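Local coordinates for CD180 antigen (Mus musculus, PDB 3T6Q), which is a Toll-like receptor family member that may cooperate with MD-1 and TLR4 in the innate response of B cells to bacterial lipopolysaccharide, at residues Y17-L22 against L38-N43; L62-C67 against L86-N91; S419-L424 against D446-L451. All coordinates share one frame; numbering follows the deposited sequence. Where two conformers were deposited one is given.

Interaction 1 of 3, residues Y17-L22 against L38-N43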
ATOM      1  N   TYR A  17      28.231  -4.730  13.029  1.00 34.87           N
ATOM      2  CA  TYR A  17      28.452  -3.409  12.460  1.00 33.72           C
ATOM      3  C   TYR A  17      27.118  -2.718  12.210  1.00 31.54           C
ATOM      4  O   TYR A  17      26.168  -3.343  11.696  1.00 26.01           O
ATOM      5  CB  TYR A  17      29.322  -3.487  11.191  1.00 38.12           C
ATOM      6  CG  TYR A  17      30.739  -3.894  11.547  1.00 37.42           C
ATOM      7  CD1 TYR A  17      31.712  -2.933  11.857  1.00 41.61           C
ATOM      8  CD2 TYR A  17      31.080  -5.250  11.655  1.00 37.77           C
ATOM      9  CE1 TYR A  17      32.995  -3.316  12.229  1.00 41.27           C
ATOM     10  CE2 TYR A  17      32.354  -5.638  12.025  1.00 43.08           C
ATOM     11  CZ  TYR A  17      33.301  -4.672  12.312  1.00 42.90           C
ATOM     12  OH  TYR A  17      34.555  -5.080  12.695  1.00 50.30           O
ATOM     13  N   ASN A  18      27.051  -1.463  12.651  1.00 31.18           N
ATOM     14  CA  ASN A  18      25.916  -0.598  12.357  1.00 33.52           C
ATOM     15  C   ASN A  18      26.285   0.447  11.309  1.00 32.15           C
ATOM     16  O   ASN A  18      27.028   1.385  11.587  1.00 35.92           O
ATOM     17  CB  ASN A  18      25.439   0.090  13.633  1.00 36.91           C
ATOM     18  CG  ASN A  18      24.160   0.865  13.425  1.00 37.29           C
ATOM     19  OD1 ASN A  18      23.999   1.578  12.436  1.00 38.24           O
ATOM     20  ND2 ASN A  18      23.227   0.696  14.331  1.00 44.13           N
ATOM     21  N   CYS A  19      25.765   0.270  10.099  1.00 30.23           N
ATOM     22  CA  CYS A  19      25.984   1.200   8.996  1.00 35.13           C
ATOM     23  C   CYS A  19      24.718   1.994   8.655  1.00 32.05           C
ATOM     24  O   CYS A  19      24.576   2.471   7.520  1.00 35.31           O
ATOM     25  CB  CYS A  19      26.399   0.434   7.752  1.00 31.55           C
ATOM     26  SG  CYS A  19      27.543  -0.914   8.094  1.00 44.58           S
ATOM     27  N   GLU A  20      23.806   2.128   9.613  1.00 31.46           N
ATOM     28  CA  GLU A  20      22.516   2.795   9.347  1.00 34.39           C
ATOM     29  C   GLU A  20      22.721   4.242   8.940  1.00 31.79           C
ATOM     30  O   GLU A  20      23.584   4.921   9.499  1.00 32.73           O
ATOM     31  CB  GLU A  20      21.619   2.788  10.586  1.00 37.73           C
ATOM     32  CG  GLU A  20      21.149   1.427  11.025  1.00 45.11           C
ATOM     33  CD  GLU A  20      20.245   1.506  12.243  1.00 58.64           C
ATOM     34  OE1 GLU A  20      20.626   2.190  13.222  1.00 56.33           O
ATOM     35  OE2 GLU A  20      19.150   0.894  12.218  1.00 68.71           O
ATOM     36  N   ASN A  21      21.917   4.714   7.992  1.00 32.09           N
ATOM     37  CA  ASN A  21      21.861   6.146   7.643  1.00 35.26           C
ATOM     38  C   ASN A  21      23.086   6.751   7.010  1.00 33.21           C
ATOM     39  O   ASN A  21      23.266   7.963   7.093  1.00 37.02           O
ATOM     40  CB  ASN A  21      21.570   6.997   8.881  1.00 44.79           C
ATOM     41  CG  ASN A  21      20.155   6.903   9.315  1.00 46.65           C
ATOM     42  OD1 ASN A  21      19.252   7.032   8.493  1.00 49.14           O
ATOM     43  ND2 ASN A  21      19.938   6.675  10.613  1.00 45.16           N
ATOM     44  N   LEU A  22      23.932   5.930   6.398  1.00 32.87           N
ATOM     45  CA  LEU A  22      25.168   6.432   5.780  1.00 34.71           C
ATOM     46  C   LEU A  22      25.085   6.690   4.272  1.00 35.72           C
ATOM     47  O   LEU A  22      26.093   6.998   3.649  1.00 38.61           O
ATOM     48  CB  LEU A  22      26.330   5.501   6.120  1.00 32.06           C
ATOM     49  CG  LEU A  22      26.711   5.546   7.615  1.00 32.88           C
ATOM     50  CD1 LEU A  22      27.680   4.426   7.976  1.00 35.97           C
ATOM     51  CD2 LEU A  22      27.309   6.925   7.926  1.00 32.27           C
ATOM     52  N   LEU A  38      24.726  -7.420  10.688  1.00 29.04           N
ATOM     53  CA  LEU A  38      24.838  -6.210   9.887  1.00 24.32           C
ATOM     54  C   LEU A  38      23.511  -5.409   9.916  1.00 25.08           C
ATOM     55  O   LEU A  38      22.472  -5.883   9.443  1.00 23.77           O
ATOM     56  CB  LEU A  38      25.216  -6.559   8.434  1.00 26.29           C
ATOM     57  CG  LEU A  38      25.607  -5.301   7.614  1.00 25.13           C
ATOM     58  CD1 LEU A  38      26.711  -4.507   8.297  1.00 29.21           C
ATOM     59  CD2 LEU A  38      25.971  -5.614   6.172  1.00 26.93           C
ATOM     60  N   GLU A  39      23.579  -4.210  10.476  1.00 24.33           N
ATOM     61  CA  GLU A  39      22.418  -3.293  10.564  1.00 27.76           C
ATOM     62  C   GLU A  39      22.653  -2.302   9.464  1.00 25.72           C
ATOM     63  O   GLU A  39      23.508  -1.410   9.574  1.00 30.26           O
ATOM     64  CB  GLU A  39      22.446  -2.611  11.941  1.00 30.04           C
ATOM     65  CG  GLU A  39      22.669  -3.646  13.044  1.00 38.43           C
ATOM     66  CD  GLU A  39      22.710  -3.066  14.442  1.00 47.79           C
ATOM     67  OE1 GLU A  39      22.762  -1.832  14.589  1.00 53.61           O
ATOM     68  OE2 GLU A  39      22.695  -3.858  15.404  1.00 53.63           O
ATOM     69  N   PHE A  40      21.926  -2.468   8.374  1.00 25.23           N
ATOM     70  CA  PHE A  40      22.190  -1.672   7.194  1.00 25.52           C
ATOM     71  C   PHE A  40      20.991  -0.773   6.819  1.00 24.62           C
ATOM     72  O   PHE A  40      20.879  -0.349   5.666  1.00 25.45           O
ATOM     73  CB  PHE A  40      22.549  -2.641   6.037  1.00 24.87           C
ATOM     74  CG  PHE A  40      23.504  -2.053   5.005  1.00 27.28           C
ATOM     75  CD1 PHE A  40      23.048  -1.654   3.754  1.00 25.23           C
ATOM     76  CD2 PHE A  40      24.851  -1.922   5.291  1.00 30.02           C
ATOM     77  CE1 PHE A  40      23.927  -1.109   2.807  1.00 30.84           C
ATOM     78  CE2 PHE A  40      25.742  -1.387   4.360  1.00 33.09           C
ATOM     79  CZ  PHE A  40      25.275  -0.979   3.111  1.00 30.33           C
ATOM     80  N   SER A  41      20.101  -0.503   7.776  0.50 23.41           N
ATOM     81  CA  SER A  41      18.880   0.250   7.466  0.50 24.07           C
ATOM     82  C   SER A  41      19.171   1.658   6.979  0.50 24.03           C
ATOM     83  O   SER A  41      20.182   2.258   7.341  0.50 25.64           O
ATOM     84  CB  SER A  41      17.928   0.318   8.648  0.50 23.21           C
ATOM     85  OG  SER A  41      18.548   0.902   9.775  0.50 24.79           O
ATOM     86  N   PHE A  42      18.253   2.168   6.169  1.00 24.75           N
ATOM     87  CA  PHE A  42      18.268   3.560   5.709  1.00 28.12           C
ATOM     88  C   PHE A  42      19.466   3.870   4.813  1.00 28.37           C
ATOM     89  O   PHE A  42      20.010   4.975   4.859  1.00 28.90           O
ATOM     90  CB  PHE A  42      18.172   4.557   6.870  1.00 25.09           C
ATOM     91  CG  PHE A  42      16.879   4.444   7.675  1.00 26.13           C
ATOM     92  CD1 PHE A  42      16.862   3.785   8.890  1.00 25.04           C
ATOM     93  CD2 PHE A  42      15.692   5.019   7.209  1.00 27.25           C
ATOM     94  CE1 PHE A  42      15.693   3.684   9.644  1.00 28.64           C
ATOM     95  CE2 PHE A  42      14.520   4.942   7.967  1.00 25.82           C
ATOM     96  CZ  PHE A  42      14.514   4.255   9.166  1.00 25.38           C
ATOM     97  N   ASN A  43      19.867   2.900   4.000  1.00 24.08           N
ATOM     98  CA  ASN A  43      20.855   3.173   2.967  1.00 25.74           C
ATOM     99  C   ASN A  43      20.154   3.184   1.624  1.00 25.49           C
ATOM    100  O   ASN A  43      18.921   3.432   1.572  1.00 23.78           O
ATOM    101  CB  ASN A  43      22.039   2.195   3.069  1.00 25.56           C
ATOM    102  CG  ASN A  43      22.897   2.475   4.283  1.00 26.67           C
ATOM    103  OD1 ASN A  43      22.994   1.650   5.219  1.00 31.29           O
ATOM    104  ND2 ASN A  43      23.481   3.663   4.323  1.00 23.15           N
TER
HETATM  105  O   HOH W   1      19.871  -1.287  10.852  1.00 31.68           O
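Glu20 OE2 accepts a hydrogen bond from a water at 2.7 Å, and that water takes the backbone N-H of Ser41, bridging the two segments. Here the N-terminal cap of the leucine-rich-repeat solenoid lies against its first repeat. Within the assembly, basic side chains of another protein chain, probably MD-1, form a salt bridge to Glu20 OE2 and a cation-pi contact with the Phe42 ring, so this edge, shared by the cap and the first repeat, faces a partner protein.

Three backbone bonds join the segments as a short parallel ladder. Cys19 N donates to Glu39 O at 2.9 Å, and Glu39 N in turn reaches Tyr17 O at 3.0 Å. Past the strand ends, where both chains curl away, Asn21 N still finds Ser41 O at 3.1 Å.

On the face that carries Tyr17 and Leu38, Leu38 has its CG anti to the backbone N (chi1 -169°), which sends CD1 across to Cys19; the SG of Cys19 lies 3.7 Å from that methyl. Cys19 CB packs obliquely on the Phe40 ring, 3.7 Å from CD2, and the same sulfur is tied by a disulfide to Cys8, so the cap is stapled just where it meets the repeat core.

The other face is polar. There Asn18 holds Glu20 from both ends: its OD1 accepts Glu20 N at 2.9 Å, an Asx turn, while its ND2 donates to Glu20 OE1 at 3.2 Å, coming from above the carboxylate plane.

Interaction 2 of 3, residues L62-C67 against L86-N91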
ATOM      1  N   LEU A  62      20.654  -9.808   9.110  1.00 21.77           N
ATOM      2  CA  LEU A  62      20.852  -8.751   8.116  1.00 20.08           C
ATOM      3  C   LEU A  62      19.593  -7.860   8.063  1.00 21.74           C
ATOM      4  O   LEU A  62      18.524  -8.324   7.738  1.00 19.94           O
ATOM      5  CB  LEU A  62      21.100  -9.399   6.732  1.00 21.30           C
ATOM      6  CG  LEU A  62      21.225  -8.467   5.500  1.00 19.68           C
ATOM      7  CD1 LEU A  62      22.352  -7.499   5.727  1.00 22.53           C
ATOM      8  CD2 LEU A  62      21.392  -9.294   4.235  1.00 20.05           C
ATOM      9  N   ASP A  63      19.747  -6.586   8.373  1.00 21.06           N
ATOM     10  CA  ASP A  63      18.620  -5.658   8.360  1.00 19.70           C
ATOM     11  C   ASP A  63      18.783  -4.629   7.210  1.00 19.41           C
ATOM     12  O   ASP A  63      19.669  -3.752   7.245  1.00 23.51           O
ATOM     13  CB  ASP A  63      18.576  -4.961   9.718  1.00 22.31           C
ATOM     14  CG  ASP A  63      17.338  -4.032   9.913  1.00 25.17           C
ATOM     15  OD1 ASP A  63      16.502  -3.864   8.996  1.00 25.43           O
ATOM     16  OD2 ASP A  63      17.236  -3.475  11.023  1.00 28.95           O
ATOM     17  N   LEU A  64      17.900  -4.749   6.230  1.00 19.47           N
ATOM     18  CA  LEU A  64      17.828  -3.873   5.059  1.00 20.50           C
ATOM     19  C   LEU A  64      16.535  -2.959   5.095  1.00 21.22           C
ATOM     20  O   LEU A  64      16.017  -2.550   4.062  1.00 18.38           O
ATOM     21  CB  LEU A  64      17.836  -4.759   3.817  1.00 19.80           C
ATOM     22  CG  LEU A  64      19.106  -5.639   3.657  1.00 18.03           C
ATOM     23  CD1 LEU A  64      18.862  -6.727   2.623  1.00 19.88           C
ATOM     24  CD2 LEU A  64      20.323  -4.812   3.326  1.00 23.20           C
ATOM     25  N   THR A  65      16.055  -2.660   6.295  1.00 19.20           N
ATOM     26  CA  THR A  65      14.889  -1.778   6.500  1.00 20.43           C
ATOM     27  C   THR A  65      15.037  -0.471   5.730  1.00 18.64           C
ATOM     28  O   THR A  65      16.064   0.201   5.838  1.00 22.16           O
ATOM     29  CB  THR A  65      14.724  -1.431   7.992  1.00 18.96           C
ATOM     30  OG1 THR A  65      14.328  -2.600   8.698  1.00 19.13           O
ATOM     31  CG2 THR A  65      13.667  -0.298   8.208  1.00 18.64           C
ATOM     32  N   ARG A  66      14.028  -0.147   4.925  1.00 20.00           N
ATOM     33  CA  ARG A  66      13.962   1.124   4.221  1.00 22.13           C
ATOM     34  C   ARG A  66      15.300   1.489   3.501  1.00 24.56           C
ATOM     35  O   ARG A  66      15.907   2.554   3.759  1.00 23.86           O
ATOM     36  CB  ARG A  66      13.450   2.269   5.114  1.00 22.43           C
ATOM     37  CG  ARG A  66      13.141   3.543   4.290  1.00 26.41           C
ATOM     38  CD  ARG A  66      12.218   4.571   4.912  1.00 30.91           C
ATOM     39  NE  ARG A  66      10.859   4.054   5.009  1.00 37.70           N
ATOM     40  CZ  ARG A  66       9.891   4.265   4.128  1.00 30.43           C
ATOM     41  NH1 ARG A  66       8.726   3.720   4.337  1.00 29.32           N
ATOM     42  NH2 ARG A  66      10.097   4.987   3.034  1.00 37.98           N
ATOM     43  N   CYS A  67      15.739   0.588   2.623  1.00 22.24           N
ATOM     44  CA  CYS A  67      16.965   0.796   1.821  1.00 23.23           C
ATOM     45  C   CYS A  67      16.659   1.170   0.371  1.00 23.29           C
ATOM     46  O   CYS A  67      17.533   1.078  -0.490  1.00 21.82           O
ATOM     47  CB  CYS A  67      17.860  -0.468   1.852  1.00 21.06           C
ATOM     48  SG  CYS A  67      18.828  -0.450   3.371  1.00 23.12           S
ATOM     49  N   LEU A  86      16.206 -12.065   8.444  1.00 18.66           N
ATOM     50  CA  LEU A  86      16.399 -11.113   7.346  1.00 17.30           C
ATOM     51  C   LEU A  86      15.264 -10.057   7.425  1.00 18.17           C
ATOM     52  O   LEU A  86      14.107 -10.426   7.532  1.00 19.47           O
ATOM     53  CB  LEU A  86      16.301 -11.883   6.040  1.00 16.90           C
ATOM     54  CG  LEU A  86      16.299 -11.029   4.738  1.00 17.14           C
ATOM     55  CD1 LEU A  86      17.567 -10.215   4.667  1.00 17.52           C
ATOM     56  CD2 LEU A  86      16.060 -11.940   3.540  1.00 17.21           C
ATOM     57  N   VAL A  87      15.615  -8.773   7.440  1.00 18.25           N
ATOM     58  CA  VAL A  87      14.580  -7.720   7.568  1.00 17.77           C
ATOM     59  C   VAL A  87      14.534  -6.910   6.261  1.00 18.45           C
ATOM     60  O   VAL A  87      15.498  -6.219   5.944  1.00 18.43           O
ATOM     61  CB  VAL A  87      14.918  -6.768   8.709  1.00 19.52           C
ATOM     62  CG1 VAL A  87      13.768  -5.775   8.976  1.00 17.54           C
ATOM     63  CG2 VAL A  87      15.230  -7.532  10.018  1.00 17.57           C
ATOM     64  N   LEU A  88      13.446  -7.027   5.508  1.00 17.05           N
ATOM     65  CA  LEU A  88      13.284  -6.273   4.231  1.00 18.99           C
ATOM     66  C   LEU A  88      12.156  -5.244   4.329  1.00 19.39           C
ATOM     67  O   LEU A  88      11.610  -4.776   3.320  1.00 18.54           O
ATOM     68  CB  LEU A  88      13.012  -7.250   3.064  1.00 19.71           C
ATOM     69  CG  LEU A  88      14.352  -7.890   2.594  1.00 22.04           C
ATOM     70  CD1 LEU A  88      14.005  -9.175   1.853  1.00 21.31           C
ATOM     71  CD2 LEU A  88      15.187  -6.936   1.714  1.00 22.27           C
ATOM     72  N   THR A  89      11.774  -4.958   5.557  1.00 18.99           N
ATOM     73  CA  THR A  89      10.683  -4.044   5.859  1.00 19.74           C
ATOM     74  C   THR A  89      10.852  -2.678   5.166  1.00 18.35           C
ATOM     75  O   THR A  89      11.951  -2.137   5.142  1.00 16.81           O
ATOM     76  CB  THR A  89      10.616  -3.864   7.380  1.00 18.32           C
ATOM     77  OG1 THR A  89      10.175  -5.123   7.927  1.00 18.41           O
ATOM     78  CG2 THR A  89       9.573  -2.749   7.763  1.00 17.05           C
ATOM     79  N   ALA A  90       9.743  -2.150   4.642  1.00 18.24           N
ATOM     80  CA  ALA A  90       9.643  -0.772   4.137  1.00 19.37           C
ATOM     81  C   ALA A  90      10.488  -0.517   2.869  1.00 21.64           C
ATOM     82  O   ALA A  90      10.992   0.602   2.657  1.00 21.05           O
ATOM     83  CB  ALA A  90       9.955   0.268   5.206  1.00 18.55           C
ATOM     84  N   ASN A  91      10.639  -1.563   2.051  1.00 23.06           N
ATOM     85  CA  ASN A  91      11.275  -1.436   0.723  1.00 22.05           C
ATOM     86  C   ASN A  91      10.207  -1.528  -0.356  1.00 21.38           C
ATOM     87  O   ASN A  91       9.325  -2.382  -0.282  1.00 20.00           O
ATOM     88  CB  ASN A  91      12.375  -2.523   0.507  1.00 21.53           C
ATOM     89  CG  ASN A  91      13.601  -2.228   1.294  1.00 21.35           C
ATOM     90  OD1 ASN A  91      14.348  -1.279   0.964  1.00 20.12           O
ATOM     91  ND2 ASN A  91      13.792  -2.956   2.396  1.00 18.77           N
TER
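Ala90 O sits over one face of the Arg66 guanidinium, centred about 4.0 Å above its plane, and Ala90 CB packs near NE and NH1. Arg66 NE also hydrogen-bonds the backbone of another protein chain, so the group is held between two proteins. The Asn91 amide is gripped at its edges. With CG beside the backbone N (chi1 -74°), it turns toward Leu64 and Cys67: ND2 sends one N-H within the amide plane to Leu64 O at 2.8 Å and the other to Leu88 O, while OD1 accepts Cys67 N at 2.9 Å and also Ile69 N. Four bonds thus fix the amide's rotation. This is the asparagine of the leucine-rich-repeat consensus LxLxxN, stitching repeat 3 to repeat 2, where Cys67 takes the equivalent place.

Backbone bonds run alongside: Val87 N to Leu62 O, Leu64 N to Val87 O, and Arg66 N to Thr89 O. On the buried face the leucines lie side by side, Leu64 CD1 3.8 Å from Leu88 CD2. On the opposite face Asp63 OD1 receives Thr65 N, an Asx turn, and Thr65 OG1 on its syn lone pair; OD2 forms a salt bridge with a basic side chain of another protein chain. Val87 CG1 lies 3.2 Å from Thr65 OG1.

Interaction 3 of 3, residues S419-L424 against D446-L451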
ATOM      1  N   SER A 419       8.061   0.804  63.857  1.00 22.96           N
ATOM      2  CA  SER A 419       8.597  -0.262  62.999  1.00 21.01           C
ATOM      3  C   SER A 419       7.517  -0.807  62.051  1.00 22.97           C
ATOM      4  O   SER A 419       6.931  -1.841  62.313  1.00 21.14           O
ATOM      5  CB  SER A 419       9.199  -1.401  63.829  1.00 22.29           C
ATOM      6  OG  SER A 419      10.216  -0.903  64.660  1.00 22.45           O
ATOM      7  N   PRO A 420       7.293  -0.106  60.918  1.00 22.42           N
ATOM      8  CA  PRO A 420       6.141  -0.421  60.103  1.00 21.35           C
ATOM      9  C   PRO A 420       6.229  -1.773  59.426  1.00 22.22           C
ATOM     10  O   PRO A 420       5.178  -2.352  59.152  1.00 22.73           O
ATOM     11  CB  PRO A 420       6.080   0.731  59.060  1.00 22.74           C
ATOM     12  CG  PRO A 420       7.353   1.487  59.188  1.00 25.56           C
ATOM     13  CD  PRO A 420       8.023   1.106  60.472  1.00 21.31           C
ATOM     14  N   PHE A 421       7.454  -2.279  59.197  1.00 20.86           N
ATOM     15  CA  PHE A 421       7.665  -3.561  58.480  1.00 18.97           C
ATOM     16  C   PHE A 421       7.919  -4.740  59.434  1.00 20.50           C
ATOM     17  O   PHE A 421       8.321  -5.824  59.010  1.00 23.13           O
ATOM     18  CB  PHE A 421       8.850  -3.412  57.499  1.00 21.49           C
ATOM     19  CG  PHE A 421       8.756  -2.192  56.649  1.00 19.89           C
ATOM     20  CD1 PHE A 421       7.842  -2.136  55.588  1.00 19.86           C
ATOM     21  CD2 PHE A 421       9.539  -1.070  56.936  1.00 20.76           C
ATOM     22  CE1 PHE A 421       7.737  -0.977  54.826  1.00 19.82           C
ATOM     23  CE2 PHE A 421       9.427   0.093  56.180  1.00 19.68           C
ATOM     24  CZ  PHE A 421       8.522   0.141  55.119  1.00 19.16           C
ATOM     25  N   GLN A 422       7.619  -4.539  60.705  1.00 22.38           N
ATOM     26  CA  GLN A 422       7.823  -5.557  61.737  1.00 26.50           C
ATOM     27  C   GLN A 422       7.105  -6.866  61.345  1.00 28.14           C
ATOM     28  O   GLN A 422       5.994  -6.800  60.874  1.00 23.89           O
ATOM     29  CB  GLN A 422       7.220  -5.025  63.032  1.00 28.70           C
ATOM     30  CG  GLN A 422       7.356  -5.932  64.234  1.00 39.10           C
ATOM     31  CD  GLN A 422       6.954  -5.227  65.518  1.00 42.58           C
ATOM     32  OE1 GLN A 422       7.694  -4.398  66.025  1.00 45.53           O
ATOM     33  NE2 GLN A 422       5.767  -5.540  66.033  1.00 44.92           N
ATOM     34  N   ASN A 423       7.720  -8.034  61.564  1.00 24.93           N
ATOM     35  CA  ASN A 423       7.040  -9.314  61.263  1.00 28.89           C
ATOM     36  C   ASN A 423       6.710  -9.501  59.749  1.00 26.20           C
ATOM     37  O   ASN A 423       5.764 -10.171  59.374  1.00 24.98           O
ATOM     38  CB  ASN A 423       5.785  -9.497  62.153  1.00 36.80           C
ATOM     39  CG  ASN A 423       6.121  -9.638  63.660  1.00 41.15           C
ATOM     40  OD1 ASN A 423       7.217 -10.047  64.036  1.00 41.45           O
ATOM     41  ND2 ASN A 423       5.157  -9.315  64.517  1.00 41.63           N
ATOM     42  N   LEU A 424       7.536  -8.923  58.883  1.00 22.09           N
ATOM     43  CA  LEU A 424       7.543  -9.324  57.485  1.00 20.27           C
ATOM     44  C   LEU A 424       8.803 -10.179  57.269  1.00 20.30           C
ATOM     45  O   LEU A 424       9.738  -9.804  56.531  1.00 18.95           O
ATOM     46  CB  LEU A 424       7.536  -8.106  56.557  1.00 21.89           C
ATOM     47  CG  LEU A 424       6.204  -7.350  56.483  1.00 20.85           C
ATOM     48  CD1 LEU A 424       6.368  -6.135  55.543  1.00 20.22           C
ATOM     49  CD2 LEU A 424       5.049  -8.263  56.049  1.00 22.02           C
ATOM     50  N   ASP A 446      13.227  -2.737  61.523  1.00 22.84           N
ATOM     51  CA  ASP A 446      13.077  -3.922  62.366  1.00 27.50           C
ATOM     52  C   ASP A 446      12.068  -4.892  61.770  1.00 25.97           C
ATOM     53  O   ASP A 446      11.020  -4.482  61.248  1.00 27.20           O
ATOM     54  CB  ASP A 446      12.588  -3.548  63.770  1.00 29.53           C
ATOM     55  CG  ASP A 446      13.667  -2.898  64.643  1.00 32.92           C
ATOM     56  OD1 ASP A 446      14.864  -3.038  64.364  1.00 36.67           O
ATOM     57  OD2 ASP A 446      13.296  -2.238  65.633  1.00 33.16           O
ATOM     58  N   GLY A 447      12.369  -6.181  61.871  1.00 25.65           N
ATOM     59  CA  GLY A 447      11.431  -7.203  61.464  1.00 23.06           C
ATOM     60  C   GLY A 447      11.599  -7.639  60.020  1.00 24.88           C
ATOM     61  O   GLY A 447      10.728  -8.301  59.476  1.00 24.85           O
ATOM     62  N   LEU A 448      12.752  -7.317  59.416  1.00 21.81           N
ATOM     63  CA  LEU A 448      13.069  -7.733  58.046  1.00 21.21           C
ATOM     64  C   LEU A 448      14.314  -8.643  57.986  1.00 24.40           C
ATOM     65  O   LEU A 448      15.278  -8.325  57.293  1.00 21.42           O
ATOM     66  CB  LEU A 448      13.280  -6.497  57.151  1.00 19.37           C
ATOM     67  CG  LEU A 448      12.024  -5.614  57.126  1.00 21.77           C
ATOM     68  CD1 LEU A 448      12.386  -4.317  56.392  1.00 21.18           C
ATOM     69  CD2 LEU A 448      10.894  -6.380  56.456  1.00 20.65           C
ATOM     70  N   PRO A 449      14.285  -9.789  58.700  1.00 25.72           N
ATOM     71  CA  PRO A 449      15.481 -10.661  58.708  1.00 26.94           C
ATOM     72  C   PRO A 449      15.856 -11.291  57.367  1.00 24.65           C
ATOM     73  O   PRO A 449      17.021 -11.649  57.174  1.00 29.22           O
ATOM     74  CB  PRO A 449      15.098 -11.762  59.743  1.00 26.45           C
ATOM     75  CG  PRO A 449      13.578 -11.826  59.666  1.00 28.30           C
ATOM     76  CD  PRO A 449      13.184 -10.354  59.505  1.00 26.05           C
ATOM     77  N   ALA A 450      14.905 -11.446  56.454  1.00 22.36           N
ATOM     78  CA  ALA A 450      15.182 -12.069  55.129  1.00 21.43           C
ATOM     79  C   ALA A 450      15.475 -11.070  54.030  1.00 18.62           C
ATOM     80  O   ALA A 450      15.766 -11.469  52.908  1.00 18.49           O
ATOM     81  CB  ALA A 450      14.006 -12.964  54.703  1.00 20.66           C
ATOM     82  N   LEU A 451      15.386  -9.770  54.332  1.00 19.63           N
ATOM     83  CA  LEU A 451      15.529  -8.744  53.285  1.00 19.06           C
ATOM     84  C   LEU A 451      16.867  -8.826  52.544  1.00 22.18           C
ATOM     85  O   LEU A 451      17.933  -8.735  53.175  1.00 21.58           O
ATOM     86  CB  LEU A 451      15.329  -7.316  53.829  1.00 19.16           C
ATOM     87  CG  LEU A 451      15.017  -6.313  52.698  1.00 20.75           C
ATOM     88  CD1 LEU A 451      13.615  -6.601  52.114  1.00 19.15           C
ATOM     89  CD2 LEU A 451      15.114  -4.859  53.172  1.00 18.09           C
TER
HETATM   90  O   HOH W   2      11.227  -2.661  67.025  1.00 46.54           O
HETATM   91  O   HOH W   3       9.888  -2.003  60.570  1.00 20.99           O
HETATM   92  O   HOH W   4      12.546  -9.968  55.747  1.00 22.17           O
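Leu448 leaves its backbone with CG anti to the carbonyl carbon (chi1 -59°), and from CB the chain heads for the turn around Phe421. CG comes within 3.9 Å of Phe421 CB. Both methyls touch that same CB, each at 3.8 Å; CD1 lies oblique to the ring, and CD2 reaches on to Leu424, touching its CB and lying 3.6 Å from Leu424 O. The contact joins successive coils of the leucine-rich-repeat solenoid, in the loops that lead into strands 429-431 and 453-455. Leu424 and Leu448 lie next to each other in these loops, and both Phe421 and Leu448 also rest on Leu430 of the intervening strand, so the methyls belong to the stacked hydrophobic interior.

Away from that interior the backbones meet with few direct bonds. Gly447, at a positive phi of 92°, brings its CA to 4.0 Å from Gln422 CA, with no side chain to keep the two apart. Its carbonyl O accepts a weak bond from Leu424 N at 3.3 Å, bent to an N-H...O angle of 129°; that N-H also serves Phe421 O inside its own type II turn.

Water does much of the remaining joining. One molecule donates to both Ser419 OG and Asp446 OD2; the serine hydroxyl is hydrogen-bonded to Gln443 O as well. A second accepts from Phe421 N and donates to Asp446 O. The third donates to Leu424 O at 2.9 Å and takes the N-H of Ala450, also at 2.9 Å.

How the interactions relate
Along the chain the three contacts come in series, and each joins neighbouring coils of the same curved solenoid. Interactions 1 and 2 sit side by side, their centres 10 Å apart: strands 37-39 and 61-63 are adjacent in the ladder, and Phe40 N to Asp63 O and Phe42 N to Thr65 O are probable hydrogen bonds between them. Together they run from the N-terminal cap into repeat 3 and present a surface to another protein chain. Interaction 3 lies on the opposite side of the chain's centre, about 53 Å from interaction 1 and 54 Å from interaction 2 between centres. It joins loops rather than strands, and no other protein chain of the assembly touches its segments.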